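Local coordinates for uncharacterized protein (Exiguobacterium sibiricum, PDB 3B77) that is of unknown function but carries a bacterial pleckstrin-homology domain joined to a helical oligomerisation region, and probably assembles with copies of itself, at residues A[62-67]-A[95-100]; A[30-35]-A[41-46]; A[77-82]-A[87-92]; A[71-76]-A[123-128]. All blocks are in the same frame, centred on the assembly; numbering follows the deposited sequence.

The four contacts describe a PH-type fold: two antiparallel sheets, the helix that packs against them, and the bonds between these parts. Contact 2 is a hairpin of the first sheet and contact 3 a hairpin of the second; contact 1 bridges the two sheets, and contact 4 ties the second sheet to the helix. Contacts 1 and 2, with centres 12 Å apart, meet where Y99 CE2 packs 3.7 Å from Y41 CE1. Y99 N lies 2.7 Å from F92 O, joining contact 1 to contact 3, and G95 N lies 3.0 Å from P72 O, joining it to contact 4. Between contacts 2 and 4 the nearest atoms stay about 6 Å apart.

Contact 1 (A[62-67]-A[95-100]); sequences VLYRYP and GGKHYS
K97 reaches across from strand 97-100 to Y64 and Y66 of strand 62-67, linking the two sheets that face each other in a PH-type fold. The strands run at 107° to one another, with axes 11.9 Å apart at closest approach, so side chains alone span the gap; such near-orthogonal packing of sheets is characteristic of PH domains.

The charged interaction is a cation-pi contact. The lysine chain leaves with CG anti to the backbone N (chi1 -166°) and stays extended to its tip, which brings NZ over one face of the Y64 ring, 3.7 Å from the centroid and only 4° off the normal. All six ring carbons are therefore nearly equidistant from the ammonium nitrogen, and the lysine chain meets the tyrosine at about a right angle.

Hydrogen bonding adds a second hold. NZ donates to Y66 OH at 2.8 Å, arriving at the edge of that ring, and gives a weaker bond of 3.4 Å to Y99 OH two residues along its own strand. Three tyrosines thus surround one ammonium group, an environment that would be expected to stabilise its positive charge.

Around this cluster, Y71 meets Y66 edge-to-face and H50 does the same with Y99, while V62 and L63 pair with a strand of a neighbouring subunit. Aromatic packing is slighter: Y66 presents CE2 to the hydroxyl end of Y99, 4.2 Å from Y99 CZ, the two side chains crossing at a slant, and Y99 OH lies near the plane of the Y66 ring, 3.3 Å from CE2.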
# COMPACT_ATOMS: atom_id res chain seq x y z
N VAL A 62 -30.86 12.07 -52.07
CA VAL A 62 -29.71 11.70 -51.26
C VAL A 62 -29.84 10.21 -50.90
O VAL A 62 -30.88 9.78 -50.40
CB VAL A 62 -29.60 12.56 -49.99
CG1 VAL A 62 -28.37 12.19 -49.20
CG2 VAL A 62 -29.56 14.04 -50.37
N LEU A 63 -28.80 9.43 -51.18
CA LEU A 63 -28.81 7.99 -50.90
C LEU A 63 -28.18 7.73 -49.53
O LEU A 63 -27.07 8.12 -49.28
CB LEU A 63 -28.08 7.20 -52.01
CG LEU A 63 -28.73 5.88 -52.45
N TYR A 64 -28.94 7.10 -48.64
CA TYR A 64 -28.46 6.62 -47.32
C TYR A 64 -28.41 5.10 -47.30
O TYR A 64 -29.18 4.48 -48.00
CB TYR A 64 -29.38 7.10 -46.21
CG TYR A 64 -29.31 8.59 -46.01
CD1 TYR A 64 -28.29 9.15 -45.26
CD2 TYR A 64 -30.26 9.44 -46.58
CE1 TYR A 64 -28.22 10.51 -45.07
CE2 TYR A 64 -30.19 10.80 -46.39
CZ TYR A 64 -29.16 11.33 -45.63
OH TYR A 64 -29.04 12.68 -45.40
N ARG A 65 -27.52 4.52 -46.52
CA ARG A 65 -27.47 3.07 -46.34
C ARG A 65 -27.09 2.74 -44.90
O ARG A 65 -26.00 3.11 -44.44
CB ARG A 65 -26.52 2.42 -47.33
CG ARG A 65 -25.85 1.17 -46.78
CD ARG A 65 -25.06 0.43 -47.79
NE ARG A 65 -25.94 -0.55 -48.41
CZ ARG A 65 -25.96 -1.85 -48.13
NH1 ARG A 65 -25.12 -2.38 -47.27
NH2 ARG A 65 -26.81 -2.64 -48.74
N TYR A 66 -27.99 2.03 -44.21
CA TYR A 66 -27.83 1.74 -42.80
C TYR A 66 -27.84 0.24 -42.63
O TYR A 66 -28.90 -0.35 -42.48
CB TYR A 66 -28.95 2.39 -41.98
CG TYR A 66 -29.05 3.90 -42.12
CD1 TYR A 66 -28.04 4.73 -41.63
CD2 TYR A 66 -30.14 4.49 -42.73
CE1 TYR A 66 -28.11 6.12 -41.76
CE2 TYR A 66 -30.23 5.87 -42.86
CZ TYR A 66 -29.21 6.70 -42.38
OH TYR A 66 -29.29 8.09 -42.50
N PRO A 67 -26.66 -0.39 -42.69
CA PRO A 67 -26.58 -1.82 -42.41
C PRO A 67 -27.00 -2.09 -40.98
O PRO A 67 -26.57 -1.37 -40.08
CB PRO A 67 -25.09 -2.14 -42.61
CG PRO A 67 -24.58 -1.04 -43.49
CD PRO A 67 -25.33 0.17 -43.01
N GLY A 95 -29.89 3.21 -36.02
CA GLY A 95 -28.79 3.97 -35.44
C GLY A 95 -29.57 4.82 -34.45
O GLY A 95 -30.36 4.27 -33.68
N GLY A 96 -29.43 6.14 -34.51
CA GLY A 96 -30.24 7.02 -33.67
C GLY A 96 -31.24 7.82 -34.46
O GLY A 96 -31.96 8.65 -33.89
N LYS A 97 -31.27 7.60 -35.78
CA LYS A 97 -32.11 8.39 -36.68
C LYS A 97 -33.59 7.94 -36.64
O LYS A 97 -33.89 6.75 -36.73
CB LYS A 97 -31.56 8.31 -38.11
CG LYS A 97 -32.15 9.35 -39.10
CD LYS A 97 -31.43 9.29 -40.45
CE LYS A 97 -32.04 10.19 -41.50
NZ LYS A 97 -31.37 9.94 -42.82
N HIS A 98 -34.48 8.92 -36.51
CA HIS A 98 -35.92 8.71 -36.46
C HIS A 98 -36.52 8.51 -37.84
O HIS A 98 -36.25 9.28 -38.75
CB HIS A 98 -36.59 9.92 -35.79
CG HIS A 98 -36.29 10.03 -34.33
ND1 HIS A 98 -35.01 10.25 -33.85
CD2 HIS A 98 -37.08 9.91 -33.24
CE1 HIS A 98 -35.03 10.27 -32.53
NE2 HIS A 98 -36.28 10.07 -32.13
N TYR A 99 -37.33 7.46 -37.99
CA TYR A 99 -38.02 7.19 -39.23
C TYR A 99 -39.48 7.07 -38.95
O TYR A 99 -39.89 6.34 -38.07
CB TYR A 99 -37.51 5.92 -39.90
CG TYR A 99 -36.38 6.21 -40.84
CD1 TYR A 99 -35.07 6.35 -40.37
CD2 TYR A 99 -36.60 6.39 -42.19
CE1 TYR A 99 -34.02 6.65 -41.24
CE2 TYR A 99 -35.56 6.69 -43.07
CZ TYR A 99 -34.27 6.82 -42.59
OH TYR A 99 -33.26 7.13 -43.47
N SER A 100 -40.25 7.85 -39.69
CA SER A 100 -41.69 7.81 -39.63
C SER A 100 -42.13 7.72 -41.07
O SER A 100 -41.87 8.63 -41.84
CB SER A 100 -42.21 9.08 -38.98
OG SER A 100 -43.62 9.14 -39.12

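Contact 2 (A[30-35]-A[41-46]); sequences IYFLIK and YCFTNL
Y31 and F32 both face F43 across the two strands of this hairpin, and a classic beta bulge results. The backbone bonds display it directly: F43 O accepts from Y31 N at 2.8 Å and, weakly, from F32 N at 3.2 Å. Beyond the bulge the pairing is regular. F43 N donates to F32 O, and I34 and Y41 exchange a reciprocal pair of bonds, the one from Y41 N to I34 O being almost straight at 177°. A CA-H...O contact from L33 to Y41 O adds to these.

Apolar packing lies on both faces of the sheet. On the face of I30, L33 and C42, the C42 SG stands anti to the backbone N (chi1 -177°), which places it 3.7 Å from both I30 CG1 and I30 CG2, while L33 CD1 touches C42 CB at 3.8 Å. On the other face F32 CB meets F43 CB at 4.0 Å, and the F43 ring turns its edge to F32 O; L114 of helix 108-146 packs on both phenylalanines.

Past the strand end, Y31 CE1 rests 3.8 Å from N45 CB; the amide oxygen of N45 accepts from K29 N. T44 OG1 accepts from L46 N, an ST turn, and also bonds to E28. The whole is a bulged antiparallel beta hairpin, part of the first sheet of the PH fold.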
# COMPACT_ATOMS: atom_id res chain seq x y z
N ILE A 30 -34.00 -7.55 -51.69
CA ILE A 30 -35.03 -6.61 -51.20
C ILE A 30 -36.22 -7.39 -50.69
O ILE A 30 -36.74 -8.23 -51.40
CB ILE A 30 -35.56 -5.67 -52.28
CG1 ILE A 30 -34.43 -4.89 -52.95
CG2 ILE A 30 -36.55 -4.70 -51.69
CD1 ILE A 30 -34.87 -4.03 -54.14
N TYR A 31 -36.64 -7.12 -49.46
CA TYR A 31 -37.79 -7.79 -48.84
C TYR A 31 -39.00 -6.88 -48.68
O TYR A 31 -40.10 -7.37 -48.47
CB TYR A 31 -37.41 -8.36 -47.49
CG TYR A 31 -36.61 -9.64 -47.58
CD1 TYR A 31 -35.23 -9.60 -47.67
CD2 TYR A 31 -37.23 -10.88 -47.58
CE1 TYR A 31 -34.49 -10.74 -47.76
CE2 TYR A 31 -36.49 -12.05 -47.68
CZ TYR A 31 -35.11 -11.96 -47.77
OH TYR A 31 -34.32 -13.07 -47.85
N PHE A 32 -38.82 -5.57 -48.77
CA PHE A 32 -39.94 -4.67 -48.59
C PHE A 32 -39.57 -3.31 -49.12
O PHE A 32 -38.52 -2.79 -48.79
CB PHE A 32 -40.28 -4.57 -47.11
CG PHE A 32 -41.74 -4.31 -46.85
CD1 PHE A 32 -42.25 -3.01 -46.79
CD2 PHE A 32 -42.62 -5.37 -46.66
CE1 PHE A 32 -43.60 -2.78 -46.56
CE2 PHE A 32 -43.94 -5.14 -46.42
CZ PHE A 32 -44.44 -3.85 -46.37
N LEU A 33 -40.42 -2.76 -49.98
CA LEU A 33 -40.15 -1.46 -50.58
C LEU A 33 -41.40 -0.62 -50.47
O LEU A 33 -42.52 -1.11 -50.69
CB LEU A 33 -39.68 -1.62 -52.02
CG LEU A 33 -39.28 -0.40 -52.87
CD1 LEU A 33 -38.20 0.45 -52.27
CD2 LEU A 33 -38.82 -0.91 -54.19
N ILE A 34 -41.21 0.62 -50.05
CA ILE A 34 -42.26 1.61 -49.93
C ILE A 34 -41.78 2.78 -50.75
O ILE A 34 -40.67 3.29 -50.54
CB ILE A 34 -42.45 2.08 -48.48
CG1 ILE A 34 -42.96 0.93 -47.60
CG2 ILE A 34 -43.40 3.29 -48.44
CD1 ILE A 34 -42.96 1.23 -46.12
N LYS A 35 -42.58 3.15 -51.74
CA LYS A 35 -42.25 4.25 -52.61
C LYS A 35 -43.28 5.35 -52.44
O LYS A 35 -44.47 5.12 -52.47
CB LYS A 35 -42.17 3.78 -54.07
CG LYS A 35 -41.41 4.76 -55.00
CD LYS A 35 -41.52 4.39 -56.49
CE LYS A 35 -40.82 3.07 -56.85
NZ LYS A 35 -41.07 2.66 -58.29
N TYR A 41 -38.04 3.74 -49.62
CA TYR A 41 -37.54 3.04 -48.44
C TYR A 41 -37.39 1.56 -48.75
O TYR A 41 -38.37 0.85 -48.87
CB TYR A 41 -38.52 3.23 -47.28
CG TYR A 41 -38.78 4.66 -46.92
CD1 TYR A 41 -37.97 5.33 -46.04
CD2 TYR A 41 -39.86 5.33 -47.45
CE1 TYR A 41 -38.22 6.64 -45.70
CE2 TYR A 41 -40.12 6.65 -47.13
CZ TYR A 41 -39.30 7.29 -46.25
OH TYR A 41 -39.54 8.60 -45.91
N CYS A 42 -36.16 1.10 -48.85
CA CYS A 42 -35.88 -0.26 -49.30
C CYS A 42 -35.30 -1.06 -48.17
O CYS A 42 -34.24 -0.73 -47.68
CB CYS A 42 -34.87 -0.16 -50.44
SG CYS A 42 -34.42 -1.65 -51.25
N PHE A 43 -36.04 -2.08 -47.72
CA PHE A 43 -35.61 -2.94 -46.62
C PHE A 43 -35.07 -4.25 -47.18
O PHE A 43 -35.81 -5.03 -47.74
CB PHE A 43 -36.78 -3.24 -45.69
CG PHE A 43 -37.34 -2.02 -45.00
CD1 PHE A 43 -38.28 -1.23 -45.62
CD2 PHE A 43 -36.91 -1.69 -43.73
CE1 PHE A 43 -38.81 -0.11 -44.98
CE2 PHE A 43 -37.42 -0.61 -43.08
CZ PHE A 43 -38.38 0.20 -43.70
N THR A 44 -33.77 -4.46 -47.00
CA THR A 44 -33.09 -5.67 -47.48
C THR A 44 -32.68 -6.52 -46.28
O THR A 44 -32.90 -6.11 -45.11
CB THR A 44 -31.80 -5.35 -48.30
OG1 THR A 44 -30.71 -5.08 -47.41
CG2 THR A 44 -32.00 -4.16 -49.24
N ASN A 45 -32.10 -7.68 -46.57
CA ASN A 45 -31.58 -8.57 -45.54
C ASN A 45 -30.41 -7.97 -44.78
O ASN A 45 -30.18 -8.33 -43.64
CB ASN A 45 -31.18 -9.93 -46.11
CG ASN A 45 -30.21 -9.82 -47.24
OD1 ASN A 45 -30.31 -8.94 -48.07
ND2 ASN A 45 -29.25 -10.71 -47.28
N LEU A 46 -29.70 -7.04 -45.39
CA LEU A 46 -28.53 -6.44 -44.78
C LEU A 46 -28.72 -5.03 -44.26
O LEU A 46 -28.00 -4.63 -43.34
CB LEU A 46 -27.38 -6.42 -45.77
CG LEU A 46 -27.01 -7.73 -46.46
CD1 LEU A 46 -26.04 -7.43 -47.61
CD2 LEU A 46 -26.44 -8.83 -45.50

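Contact 3 (A[77-82]-A[87-92]); sequences MFETAG and DVEIKF
F78 lays its ring along strand 87-92, against V88, E89 and I90. From CB the side chain swings with CG anti to the backbone N (chi1 -169°), carrying the ring back toward the partner strand. CG comes within 4.1 Å of E89 O and CD1 closer still, at 3.4 Å; F78 CD1 also lies 4.3 Å from I90 CB. Next, CE1 still lies beside E89 O and begins to meet V88 CB, and the ring ends with CZ 3.8 Å from that same V88 CB, close to CG2 as well.

The backbone beneath is an antiparallel pairing in which selenomethionine M77 and K91 bond both ways, as do E79 and E89, although the bond from E79 N to E89 O is weak. F78 and I90 form the non-hydrogen-bonded pair between them. On the opposite face E79 and E89 bring their carboxylates together, OE1 to OE1 at 3.7 Å; E89 OE2 is bonded to S100 OG, and the like charges would be expected to repel.

The hairpin is the first two strands of the three-stranded sheet. F78 and V88 both pack on V111 of helix 108-146, I90 reaches L114 there, and F78 with E79 pairs with a strand of a neighbouring subunit, continuing the sheet.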
# COMPACT_ATOMS: atom_id res chain seq x y z
N MSE A 77 -42.64 1.31 -33.68
CA MSE A 77 -44.03 1.69 -33.43
C MSE A 77 -44.94 1.56 -34.66
O MSE A 77 -44.49 1.52 -35.80
CB MSE A 77 -44.10 3.15 -33.00
CG MSE A 77 -43.27 3.51 -31.80
SE MSE A 77 -44.01 2.78 -30.13
CE MSE A 77 -42.39 3.40 -28.83
N PHE A 78 -46.24 1.53 -34.40
CA PHE A 78 -47.24 1.47 -35.47
C PHE A 78 -48.47 2.26 -35.08
O PHE A 78 -48.80 2.37 -33.91
CB PHE A 78 -47.63 0.03 -35.80
CG PHE A 78 -48.44 -0.09 -37.03
CD1 PHE A 78 -47.95 0.39 -38.22
CD2 PHE A 78 -49.69 -0.66 -37.01
CE1 PHE A 78 -48.70 0.31 -39.36
CE2 PHE A 78 -50.44 -0.76 -38.16
CZ PHE A 78 -49.95 -0.28 -39.33
N GLU A 79 -49.12 2.82 -36.09
CA GLU A 79 -50.28 3.65 -35.87
C GLU A 79 -51.27 3.38 -37.00
O GLU A 79 -50.90 3.48 -38.17
CB GLU A 79 -49.83 5.11 -35.84
CG GLU A 79 -50.90 6.14 -35.42
CD GLU A 79 -50.30 7.52 -35.19
OE1 GLU A 79 -49.49 7.67 -34.24
OE2 GLU A 79 -50.64 8.46 -35.96
N THR A 80 -52.50 3.01 -36.66
CA THR A 80 -53.49 2.65 -37.68
C THR A 80 -54.21 3.90 -38.15
O THR A 80 -53.98 4.99 -37.61
CB THR A 80 -54.52 1.63 -37.19
OG1 THR A 80 -55.36 2.24 -36.22
CG2 THR A 80 -53.86 0.41 -36.60
N ALA A 81 -55.06 3.72 -39.17
CA ALA A 81 -55.85 4.79 -39.78
C ALA A 81 -57.28 4.85 -39.24
O ALA A 81 -57.96 3.84 -39.11
CB ALA A 81 -55.90 4.60 -41.28
N GLY A 82 -57.73 6.07 -38.93
CA GLY A 82 -59.12 6.30 -38.53
C GLY A 82 -60.04 6.24 -39.75
O GLY A 82 -59.60 5.91 -40.86
N ASP A 87 -53.80 7.11 -44.38
CA ASP A 87 -52.54 6.43 -44.14
C ASP A 87 -52.39 5.75 -42.77
O ASP A 87 -53.06 6.10 -41.80
CB ASP A 87 -51.39 7.42 -44.33
CG ASP A 87 -51.47 8.63 -43.37
OD1 ASP A 87 -52.30 8.64 -42.44
OD2 ASP A 87 -50.67 9.58 -43.54
N VAL A 88 -51.52 4.75 -42.76
CA VAL A 88 -51.04 4.11 -41.53
C VAL A 88 -49.59 4.56 -41.40
O VAL A 88 -48.91 4.75 -42.40
CB VAL A 88 -51.17 2.56 -41.60
CG1 VAL A 88 -52.61 2.16 -41.73
CG2 VAL A 88 -50.37 1.96 -42.75
N GLU A 89 -49.10 4.77 -40.18
CA GLU A 89 -47.74 5.26 -39.97
C GLU A 89 -46.92 4.23 -39.21
O GLU A 89 -47.35 3.74 -38.17
CB GLU A 89 -47.78 6.57 -39.19
CG GLU A 89 -46.40 7.18 -38.91
CD GLU A 89 -46.38 8.14 -37.70
OE1 GLU A 89 -46.63 7.70 -36.56
OE2 GLU A 89 -46.05 9.32 -37.89
N ILE A 90 -45.75 3.90 -39.75
CA ILE A 90 -44.78 3.02 -39.09
C ILE A 90 -43.59 3.86 -38.68
O ILE A 90 -43.13 4.73 -39.43
CB ILE A 90 -44.34 1.83 -39.98
CG1 ILE A 90 -43.48 0.84 -39.18
CG2 ILE A 90 -43.62 2.33 -41.21
CD1 ILE A 90 -43.24 -0.47 -39.90
N LYS A 91 -43.12 3.65 -37.46
CA LYS A 91 -41.99 4.38 -36.94
C LYS A 91 -40.93 3.44 -36.38
O LYS A 91 -41.22 2.31 -35.99
CB LYS A 91 -42.41 5.31 -35.81
CG LYS A 91 -43.47 6.35 -36.13
CD LYS A 91 -44.01 7.01 -34.83
CE LYS A 91 -42.90 7.74 -34.02
NZ LYS A 91 -43.37 8.35 -32.72
N PHE A 92 -39.70 3.94 -36.36
CA PHE A 92 -38.56 3.26 -35.75
C PHE A 92 -37.37 4.20 -35.77
O PHE A 92 -37.41 5.28 -36.35
CB PHE A 92 -38.21 1.95 -36.45
CG PHE A 92 -37.93 2.10 -37.91
CD1 PHE A 92 -38.97 2.03 -38.83
CD2 PHE A 92 -36.64 2.31 -38.36
CE1 PHE A 92 -38.71 2.17 -40.16
CE2 PHE A 92 -36.36 2.44 -39.69
CZ PHE A 92 -37.38 2.39 -40.60

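Contact 4 (A[71-76]-A[123-128]); sequences YPIRHV and EKQYEG
With chi1 -67° and chi2 -173°, Q125 carries CG anti to its carbonyl carbon and then runs straight out from the helix toward P72 and I73; chi3 of -55° turns the amide so that OE1 faces the backbone of I73. The side chain spans the gap between backbones whose nearest CA atoms, of P72 and Q125, are 6.8 Å apart.

One hydrogen bond carries the contact. I73 N donates to Q125 OE1 at 2.7 Å, nearly straight at the hydrogen, and the donor lies in the carbonyl plane of the amide. The bond provides an acceptor for the N-H of the first strand residue after the loop.

Packing closes in around the same oxygen. P72 CA is 3.2 Å from OE1 and P72 CB 3.7 Å from it, while I73 contributes its CB at 3.8 Å, so the amide oxygen sits against the P72-I73 peptide corner. The other end of the amide, NE2, makes a weak bond to Y68 O, so both polar atoms of the amide have a partner, which would be expected to restrain its rotation. Within the 71-76 segment, P72 CB lies against one face of the R74 guanidinium, toward its rim.

I73 also packs on L118 and I121 of the same helix, 108-146, which runs on well past Q125, and E127 forms a salt bridge with K181 of a neighbouring subunit. A C-terminal helix that caps one open end of the two-sheet sandwich is a hallmark of the PH fold.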
# COMPACT_ATOMS: atom_id res chain seq x y z
N TYR A 71 -26.11 -0.16 -37.50
CA TYR A 71 -27.19 0.74 -37.12
C TYR A 71 -28.35 -0.08 -36.59
O TYR A 71 -29.18 -0.55 -37.35
CB TYR A 71 -27.65 1.58 -38.31
CG TYR A 71 -26.57 2.43 -38.89
CD1 TYR A 71 -26.30 3.66 -38.37
CD2 TYR A 71 -25.81 1.99 -39.94
CE1 TYR A 71 -25.31 4.45 -38.88
CE2 TYR A 71 -24.82 2.76 -40.46
CZ TYR A 71 -24.56 3.99 -39.92
OH TYR A 71 -23.55 4.79 -40.44
N PRO A 72 -28.40 -0.28 -35.28
CA PRO A 72 -29.51 -1.02 -34.67
C PRO A 72 -30.91 -0.38 -34.74
O PRO A 72 -31.06 0.86 -34.64
CB PRO A 72 -29.09 -1.13 -33.20
CG PRO A 72 -27.61 -0.87 -33.20
CD PRO A 72 -27.40 0.11 -34.27
N ILE A 73 -31.91 -1.25 -34.86
CA ILE A 73 -33.32 -0.88 -34.92
C ILE A 73 -33.87 -0.90 -33.53
O ILE A 73 -33.61 -1.82 -32.77
CB ILE A 73 -34.13 -1.82 -35.84
CG1 ILE A 73 -33.60 -1.69 -37.28
CG2 ILE A 73 -35.59 -1.50 -35.80
CD1 ILE A 73 -34.20 -2.63 -38.23
N ARG A 74 -34.59 0.17 -33.17
CA ARG A 74 -35.12 0.35 -31.84
C ARG A 74 -36.41 1.15 -31.93
O ARG A 74 -36.64 1.88 -32.89
CB ARG A 74 -34.15 1.14 -30.98
CG ARG A 74 -32.82 0.50 -30.74
CD ARG A 74 -31.95 1.42 -29.88
NE ARG A 74 -30.61 0.85 -29.66
CZ ARG A 74 -29.50 1.13 -30.36
NH1 ARG A 74 -29.49 2.01 -31.38
NH2 ARG A 74 -28.36 0.50 -30.05
N HIS A 75 -37.23 1.02 -30.89
CA HIS A 75 -38.45 1.78 -30.74
C HIS A 75 -39.38 1.66 -31.92
O HIS A 75 -39.88 2.67 -32.43
CB HIS A 75 -38.12 3.24 -30.44
CG HIS A 75 -37.19 3.40 -29.29
ND1 HIS A 75 -37.56 3.11 -28.00
CD2 HIS A 75 -35.90 3.80 -29.23
CE1 HIS A 75 -36.54 3.33 -27.18
NE2 HIS A 75 -35.51 3.75 -27.91
N VAL A 76 -39.64 0.42 -32.32
CA VAL A 76 -40.53 0.13 -33.42
C VAL A 76 -41.98 0.38 -32.98
O VAL A 76 -42.47 -0.24 -32.04
CB VAL A 76 -40.36 -1.31 -33.92
CG1 VAL A 76 -41.34 -1.61 -35.06
CG2 VAL A 76 -38.91 -1.51 -34.38
N GLU A 123 -35.46 -6.82 -31.34
CA GLU A 123 -35.30 -7.68 -30.18
C GLU A 123 -34.03 -8.53 -30.27
O GLU A 123 -33.28 -8.65 -29.31
CB GLU A 123 -36.54 -8.55 -29.93
CG GLU A 123 -36.30 -9.55 -28.78
CD GLU A 123 -37.56 -10.10 -28.14
OE1 GLU A 123 -38.68 -9.59 -28.43
OE2 GLU A 123 -37.42 -11.06 -27.33
N LYS A 124 -33.79 -9.13 -31.42
CA LYS A 124 -32.62 -9.99 -31.61
C LYS A 124 -31.35 -9.19 -31.37
O LYS A 124 -30.41 -9.71 -30.75
CB LYS A 124 -32.60 -10.52 -33.04
CG LYS A 124 -31.48 -11.48 -33.36
CD LYS A 124 -31.70 -12.83 -32.73
CE LYS A 124 -30.72 -13.85 -33.27
NZ LYS A 124 -30.80 -15.13 -32.54
N GLN A 125 -31.34 -7.94 -31.83
CA GLN A 125 -30.18 -7.06 -31.67
C GLN A 125 -30.00 -6.77 -30.22
O GLN A 125 -28.90 -6.88 -29.72
CB GLN A 125 -30.32 -5.76 -32.50
CG GLN A 125 -30.29 -6.01 -34.01
CD GLN A 125 -30.26 -4.76 -34.87
OE1 GLN A 125 -31.12 -3.84 -34.78
NE2 GLN A 125 -29.27 -4.72 -35.76
N TYR A 126 -31.09 -6.42 -29.54
CA TYR A 126 -31.05 -6.10 -28.10
C TYR A 126 -30.46 -7.25 -27.28
O TYR A 126 -29.57 -7.11 -26.44
CB TYR A 126 -32.46 -5.81 -27.61
CG TYR A 126 -32.55 -5.45 -26.13
CD1 TYR A 126 -32.42 -4.13 -25.71
CD2 TYR A 126 -32.79 -6.44 -25.16
CE1 TYR A 126 -32.52 -3.80 -24.36
CE2 TYR A 126 -32.88 -6.11 -23.80
CZ TYR A 126 -32.75 -4.79 -23.42
OH TYR A 126 -32.85 -4.44 -22.07
N GLU A 127 -30.99 -8.43 -27.55
CA GLU A 127 -30.56 -9.59 -26.83
C GLU A 127 -29.08 -9.83 -27.10
O GLU A 127 -28.33 -10.09 -26.18
CB GLU A 127 -31.43 -10.79 -27.20
CG GLU A 127 -31.90 -11.55 -25.96
CD GLU A 127 -33.38 -11.94 -26.02
OE1 GLU A 127 -33.67 -13.07 -26.50
OE2 GLU A 127 -34.22 -11.08 -25.61
N GLY A 128 -28.64 -9.66 -28.34
CA GLY A 128 -27.26 -9.80 -28.69
C GLY A 128 -26.35 -8.89 -27.90
O GLY A 128 -25.25 -9.29 -27.51